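Local coordinates for DNA mismatch repair protein MutS (Thermus aquaticus, PDB 1EWQ), which takes part in DNA mismatch repair, binding mismatched DNA and hydrolysing ATP weakly, at residues L648-A653 with A681-E686; L257-V262 with I622-G627. One frame throughout, in Å; residues are numbered along the deposited sequence.

Contact 1: L648-A653 with A681-E686; sequences LILKEA and AEALHE
L650 meets L684 and A683 where two neighbouring helices of the P-loop NTPase domain pack together; helices 638-652 and 670-687 belong to successive beta-alpha-beta crossovers and run in the same direction on one face of the sheet. One methyl group does most of the touching: L650 CD2 lies 4.0 Å from L684 CG and 4.2 Å from A683 CB. The two leucine side chains cross at about a right angle, so each offers a branch rather than its length. Both have CG beside the backbone N and anti to the carbonyl carbon (chi1 -68° for L650, -81° for L684), which carries the ends of both side chains toward the opposite helix. A653 CB meets L684 CD2 more loosely at 4.5 Å, and L650 CA and L684 CA, the nearest pair of CA atoms, are 7.3 Å apart. Beneath them, I649 and L684 both pack on V659 and L661 of strand 657-662. On the outer side, L747 and V751 of the second subunit cover L650 and A683. At the end of helix 638-652, A653 N still bonds back to I649 O (2.8 Å), while R687 NH1 donates to both L650 O and A653 O.

Contact 2: L257-V262 with I622-G627; sequences LRALEV and IYTRIG
A259 and L260, at the end of helix 254-259, pack against one face of strand 621-625, the outermost strand of the ATPase-domain sheet within this chain. The closest touch is a methyl against a hydroxyl oxygen, A259 CB to T624 OG1 at 3.5 Å. With OG1 between the backbone N and the carbonyl carbon (chi1 65°), T624 turns its methyl to L260, whose CD1 lies 4.2 Å from T624 CG2. The other branch of that leucine, CD2, packs on I622 CG2 at 4.3 Å. L260 is modelled with torsions off the staggered values (chi1 -98°, chi2 23°), so the exact placing of its two methyls is less certain; A597 of helix 589-603 also packs on it. Just beyond, the helix closes in a Schellman motif at E261, with V262 N bonded to L257 O (3.1 Å).

The margins are looser. I626 directs its CB toward the helix without close contact, and exposed R258 leads outward to a salt bridge with E254. R625 points its CB the other way, toward helix 638-652, where NE pairs with E645. Between the two segments the join is one of methyl groups and a threonine side chain, without hydrogen bond or salt bridge; the polar link from domain III to this strand comes from nearby T256, whose OG1 bonds to I622 O.

How the contacts relate
Contacts 1 and 2 lie about 17 Å apart, centre to centre, and belong to the same sheet: contact 2 is on its edge strand 621-625, contact 1 between helices lying over it. The strand gives I622 and T624 to contact 2 on one face, while Y623 and R625 face helix 638-652, which carries half of contact 1. The two sites touch directly there: I649 CD1 lies 3.6 Å from T624 O and 3.7 Å from R625 CB, and A653 CA is 4.0 Å from Y623 CE1. Contact 2 is near the predicted ATP site, the side chains of L260 and S590 being about 9 Å apart. The bound DNA is distant, about 37 Å from the nearest atom of contact 2 and 50 Å from that of contact 1.

Contact 1: L648-A653 with A681-E686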
loop_
_atom_site.group_PDB
_atom_site.type_symbol
_atom_site.label_atom_id
_atom_site.label_comp_id
_atom_site.label_asym_id
_atom_site.label_seq_id
_atom_site.Cartn_x
_atom_site.Cartn_y
_atom_site.Cartn_z
ATOM N N LEU C 648 16.572 26.122 -14.856
ATOM C CA LEU C 648 15.979 25.402 -15.972
ATOM C C LEU C 648 14.960 26.295 -16.666
ATOM O O LEU C 648 14.911 26.358 -17.900
ATOM C CB LEU C 648 15.290 24.113 -15.509
ATOM C CG LEU C 648 16.171 22.879 -15.268
ATOM C CD1 LEU C 648 15.285 21.698 -14.922
ATOM C CD2 LEU C 648 17.000 22.557 -16.522
ATOM N N ILE C 649 14.157 26.997 -15.870
ATOM C CA ILE C 649 13.145 27.879 -16.430
ATOM C C ILE C 649 13.755 28.994 -17.280
ATOM O O ILE C 649 13.279 29.261 -18.379
ATOM C CB ILE C 649 12.269 28.489 -15.322
ATOM C CG1 ILE C 649 11.474 27.377 -14.636
ATOM C CG2 ILE C 649 11.329 29.527 -15.911
ATOM C CD1 ILE C 649 10.649 27.830 -13.441
ATOM N N LEU C 650 14.813 29.630 -16.780
ATOM C CA LEU C 650 15.463 30.721 -17.504
ATOM C C LEU C 650 16.108 30.272 -18.802
ATOM O O LEU C 650 16.208 31.045 -19.750
ATOM C CB LEU C 650 16.524 31.394 -16.624
ATOM C CG LEU C 650 15.965 32.175 -15.433
ATOM C CD1 LEU C 650 17.087 32.619 -14.530
ATOM C CD2 LEU C 650 15.178 33.366 -15.935
ATOM N N LYS C 651 16.538 29.018 -18.844
ATOM C CA LYS C 651 17.189 28.477 -20.024
ATOM C C LYS C 651 16.219 27.958 -21.087
ATOM O O LYS C 651 16.560 27.899 -22.264
ATOM C CB LYS C 651 18.161 27.374 -19.598
ATOM C CG LYS C 651 19.306 27.906 -18.744
ATOM C CD LYS C 651 20.188 26.798 -18.182
ATOM C CE LYS C 651 21.173 27.372 -17.155
ATOM N NZ LYS C 651 21.876 26.301 -16.379
ATOM N N GLU C 652 15.009 27.592 -20.684
ATOM C CA GLU C 652 14.036 27.089 -21.645
ATOM C C GLU C 652 12.957 28.110 -21.996
ATOM O O GLU C 652 12.397 28.055 -23.084
ATOM C CB GLU C 652 13.401 25.788 -21.126
ATOM C CG GLU C 652 12.529 25.911 -19.869
ATOM C CD GLU C 652 12.273 24.557 -19.176
ATOM O OE1 GLU C 652 12.548 23.494 -19.785
ATOM O OE2 GLU C 652 11.791 24.560 -18.019
ATOM N N ALA C 653 12.691 29.053 -21.092
ATOM C CA ALA C 653 11.661 30.077 -21.299
ATOM C C ALA C 653 11.896 31.012 -22.479
ATOM O O ALA C 653 12.994 31.530 -22.681
ATOM C CB ALA C 653 11.486 30.899 -20.040
ATOM N N ALA C 681 13.590 38.417 -11.807
ATOM C CA ALA C 681 12.450 39.164 -12.339
ATOM C C ALA C 681 12.845 39.948 -13.587
ATOM O O ALA C 681 12.136 39.915 -14.594
ATOM C CB ALA C 681 11.897 40.121 -11.279
ATOM N N GLU C 682 13.980 40.643 -13.530
ATOM C CA GLU C 682 14.433 41.436 -14.673
ATOM C C GLU C 682 14.719 40.581 -15.897
ATOM O O GLU C 682 14.403 40.971 -17.033
ATOM C CB GLU C 682 15.692 42.240 -14.313
ATOM C CG GLU C 682 15.489 43.233 -13.170
ATOM C CD GLU C 682 16.733 44.061 -12.869
ATOM O OE1 GLU C 682 17.857 43.592 -13.157
ATOM O OE2 GLU C 682 16.581 45.176 -12.324
ATOM N N ALA C 683 15.319 39.412 -15.679
ATOM C CA ALA C 683 15.640 38.531 -16.800
ATOM C C ALA C 683 14.366 38.026 -17.467
ATOM O O ALA C 683 14.305 37.918 -18.686
ATOM C CB ALA C 683 16.499 37.357 -16.332
ATOM N N LEU C 684 13.346 37.721 -16.672
ATOM C CA LEU C 684 12.101 37.242 -17.255
ATOM C C LEU C 684 11.380 38.400 -17.935
ATOM O O LEU C 684 10.656 38.207 -18.909
ATOM C CB LEU C 684 11.220 36.580 -16.187
ATOM C CG LEU C 684 11.642 35.138 -15.894
ATOM C CD1 LEU C 684 10.995 34.632 -14.616
ATOM C CD2 LEU C 684 11.261 34.264 -17.082
ATOM N N HIS C 685 11.587 39.607 -17.414
ATOM C CA HIS C 685 10.991 40.797 -18.010
ATOM C C HIS C 685 11.659 40.994 -19.383
ATOM O O HIS C 685 10.977 41.176 -20.394
ATOM C CB HIS C 685 11.234 42.018 -17.122
ATOM C CG HIS C 685 10.912 43.315 -17.787
ATOM N ND1 HIS C 685 9.648 43.869 -17.776
ATOM C CD2 HIS C 685 11.686 44.159 -18.509
ATOM C CE1 HIS C 685 9.660 45.000 -18.458
ATOM N NE2 HIS C 685 10.884 45.198 -18.913
ATOM N N GLU C 686 12.995 40.943 -19.405
ATOM C CA GLU C 686 13.766 41.077 -20.645
ATOM C C GLU C 686 13.353 39.970 -21.622
ATOM O O GLU C 686 13.242 40.195 -22.826
ATOM C CB GLU C 686 15.276 40.922 -20.384
ATOM C CG GLU C 686 15.922 41.956 -19.482
ATOM C CD GLU C 686 17.354 41.555 -19.077
ATOM O OE1 GLU C 686 18.167 41.262 -19.990
ATOM O OE2 GLU C 686 17.663 41.534 -17.854
#

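Contact 2: L257-V262 with I622-G627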
loop_
_atom_site.group_PDB
_atom_site.type_symbol
_atom_site.label_atom_id
_atom_site.label_comp_id
_atom_site.label_asym_id
_atom_site.label_seq_id
_atom_site.Cartn_x
_atom_site.Cartn_y
_atom_site.Cartn_z
ATOM N N LEU C 257 3.697 19.418 -14.952
ATOM C CA LEU C 257 2.641 18.414 -14.938
ATOM C C LEU C 257 2.306 18.048 -13.501
ATOM O O LEU C 257 1.138 17.837 -13.181
ATOM C CB LEU C 257 3.063 17.166 -15.719
ATOM C CG LEU C 257 3.096 17.326 -17.243
ATOM C CD1 LEU C 257 3.617 16.067 -17.880
ATOM C CD2 LEU C 257 1.699 17.643 -17.750
ATOM N N ARG C 258 3.324 17.993 -12.643
ATOM C CA ARG C 258 3.135 17.668 -11.226
ATOM C C ARG C 258 2.516 18.827 -10.447
ATOM O O ARG C 258 1.580 18.620 -9.668
ATOM C CB ARG C 258 4.469 17.295 -10.557
ATOM C CG ARG C 258 5.002 15.895 -10.868
ATOM C CD ARG C 258 6.332 15.635 -10.149
ATOM N NE ARG C 258 6.791 14.253 -10.282
ATOM C CZ ARG C 258 6.179 13.201 -9.736
ATOM N NH1 ARG C 258 5.077 13.370 -9.017
ATOM N NH2 ARG C 258 6.667 11.978 -9.901
ATOM N N ALA C 259 3.043 20.035 -10.641
ATOM C CA ALA C 259 2.527 21.196 -9.926
ATOM C C ALA C 259 1.097 21.530 -10.326
ATOM O O ALA C 259 0.336 22.051 -9.520
ATOM C CB ALA C 259 3.437 22.419 -10.146
ATOM N N LEU C 260 0.736 21.229 -11.567
ATOM C CA LEU C 260 -0.611 21.496 -12.071
ATOM C C LEU C 260 -1.541 20.296 -11.893
ATOM O O LEU C 260 -2.725 20.363 -12.230
ATOM C CB LEU C 260 -0.547 21.866 -13.554
ATOM C CG LEU C 260 -0.561 23.333 -13.996
ATOM C CD1 LEU C 260 -0.081 24.272 -12.881
ATOM C CD2 LEU C 260 0.274 23.456 -15.257
ATOM N N GLU C 261 -1.003 19.196 -11.376
ATOM C CA GLU C 261 -1.787 17.986 -11.164
ATOM C C GLU C 261 -2.621 17.638 -12.398
ATOM O O GLU C 261 -3.826 17.432 -12.305
ATOM C CB GLU C 261 -2.710 18.161 -9.951
ATOM C CG GLU C 261 -1.990 18.612 -8.696
ATOM C CD GLU C 261 -2.903 18.721 -7.499
ATOM O OE1 GLU C 261 -3.101 17.704 -6.797
ATOM O OE2 GLU C 261 -3.427 19.825 -7.269
ATOM N N VAL C 262 -1.972 17.584 -13.555
ATOM C CA VAL C 262 -2.664 17.259 -14.794
ATOM C C VAL C 262 -3.101 15.795 -14.824
ATOM O O VAL C 262 -4.265 15.488 -15.105
ATOM C CB VAL C 262 -1.773 17.526 -16.028
ATOM C CG1 VAL C 262 -2.519 17.135 -17.295
ATOM C CG2 VAL C 262 -1.378 18.994 -16.081
ATOM N N ILE C 622 4.576 25.851 -20.621
ATOM C CA ILE C 622 4.198 26.384 -19.316
ATOM C C ILE C 622 5.262 25.921 -18.334
ATOM O O ILE C 622 5.497 24.719 -18.191
ATOM C CB ILE C 622 2.837 25.860 -18.867
ATOM C CG1 ILE C 622 1.750 26.347 -19.829
ATOM C CG2 ILE C 622 2.559 26.315 -17.445
ATOM C CD1 ILE C 622 0.402 25.680 -19.620
ATOM N N TYR C 623 5.911 26.877 -17.673
ATOM C CA TYR C 623 6.974 26.567 -16.720
ATOM C C TYR C 623 6.649 27.060 -15.320
ATOM O O TYR C 623 6.492 28.257 -15.093
ATOM C CB TYR C 623 8.297 27.181 -17.188
ATOM C CG TYR C 623 8.663 26.793 -18.601
ATOM C CD1 TYR C 623 8.490 27.686 -19.666
ATOM C CD2 TYR C 623 9.149 25.516 -18.886
ATOM C CE1 TYR C 623 8.795 27.316 -20.987
ATOM C CE2 TYR C 623 9.451 25.134 -20.199
ATOM C CZ TYR C 623 9.273 26.036 -21.244
ATOM O OH TYR C 623 9.564 25.635 -22.534
ATOM N N THR C 624 6.570 26.125 -14.378
ATOM C CA THR C 624 6.245 26.452 -13.003
ATOM C C THR C 624 7.393 26.243 -12.019
ATOM O O THR C 624 8.303 25.438 -12.245
ATOM C CB THR C 624 5.049 25.602 -12.504
ATOM O OG1 THR C 624 5.423 24.218 -12.471
ATOM C CG2 THR C 624 3.846 25.771 -13.426
ATOM N N ARG C 625 7.311 26.988 -10.923
ATOM C CA ARG C 625 8.246 26.927 -9.808
ATOM C C ARG C 625 7.297 27.233 -8.638
ATOM O O ARG C 625 7.296 28.336 -8.090
ATOM C CB ARG C 625 9.330 28.007 -9.945
ATOM C CG ARG C 625 10.600 27.786 -9.099
ATOM C CD ARG C 625 10.316 27.618 -7.608
ATOM N NE ARG C 625 9.831 26.275 -7.283
ATOM C CZ ARG C 625 9.130 25.973 -6.189
ATOM N NH1 ARG C 625 8.816 26.914 -5.307
ATOM N NH2 ARG C 625 8.748 24.721 -5.970
ATOM N N ILE C 626 6.468 26.246 -8.291
ATOM C CA ILE C 626 5.452 26.382 -7.240
ATOM C C ILE C 626 5.522 25.318 -6.153
ATOM O O ILE C 626 5.748 24.144 -6.438
ATOM C CB ILE C 626 4.021 26.315 -7.848
ATOM C CG1 ILE C 626 3.840 27.394 -8.914
ATOM C CG2 ILE C 626 2.976 26.502 -6.757
ATOM C CD1 ILE C 626 2.597 27.186 -9.785
ATOM N N GLY C 627 5.289 25.739 -4.912
ATOM C CA GLY C 627 5.306 24.826 -3.777
ATOM C C GLY C 627 6.629 24.118 -3.538
ATOM O O GLY C 627 7.694 24.700 -3.713
#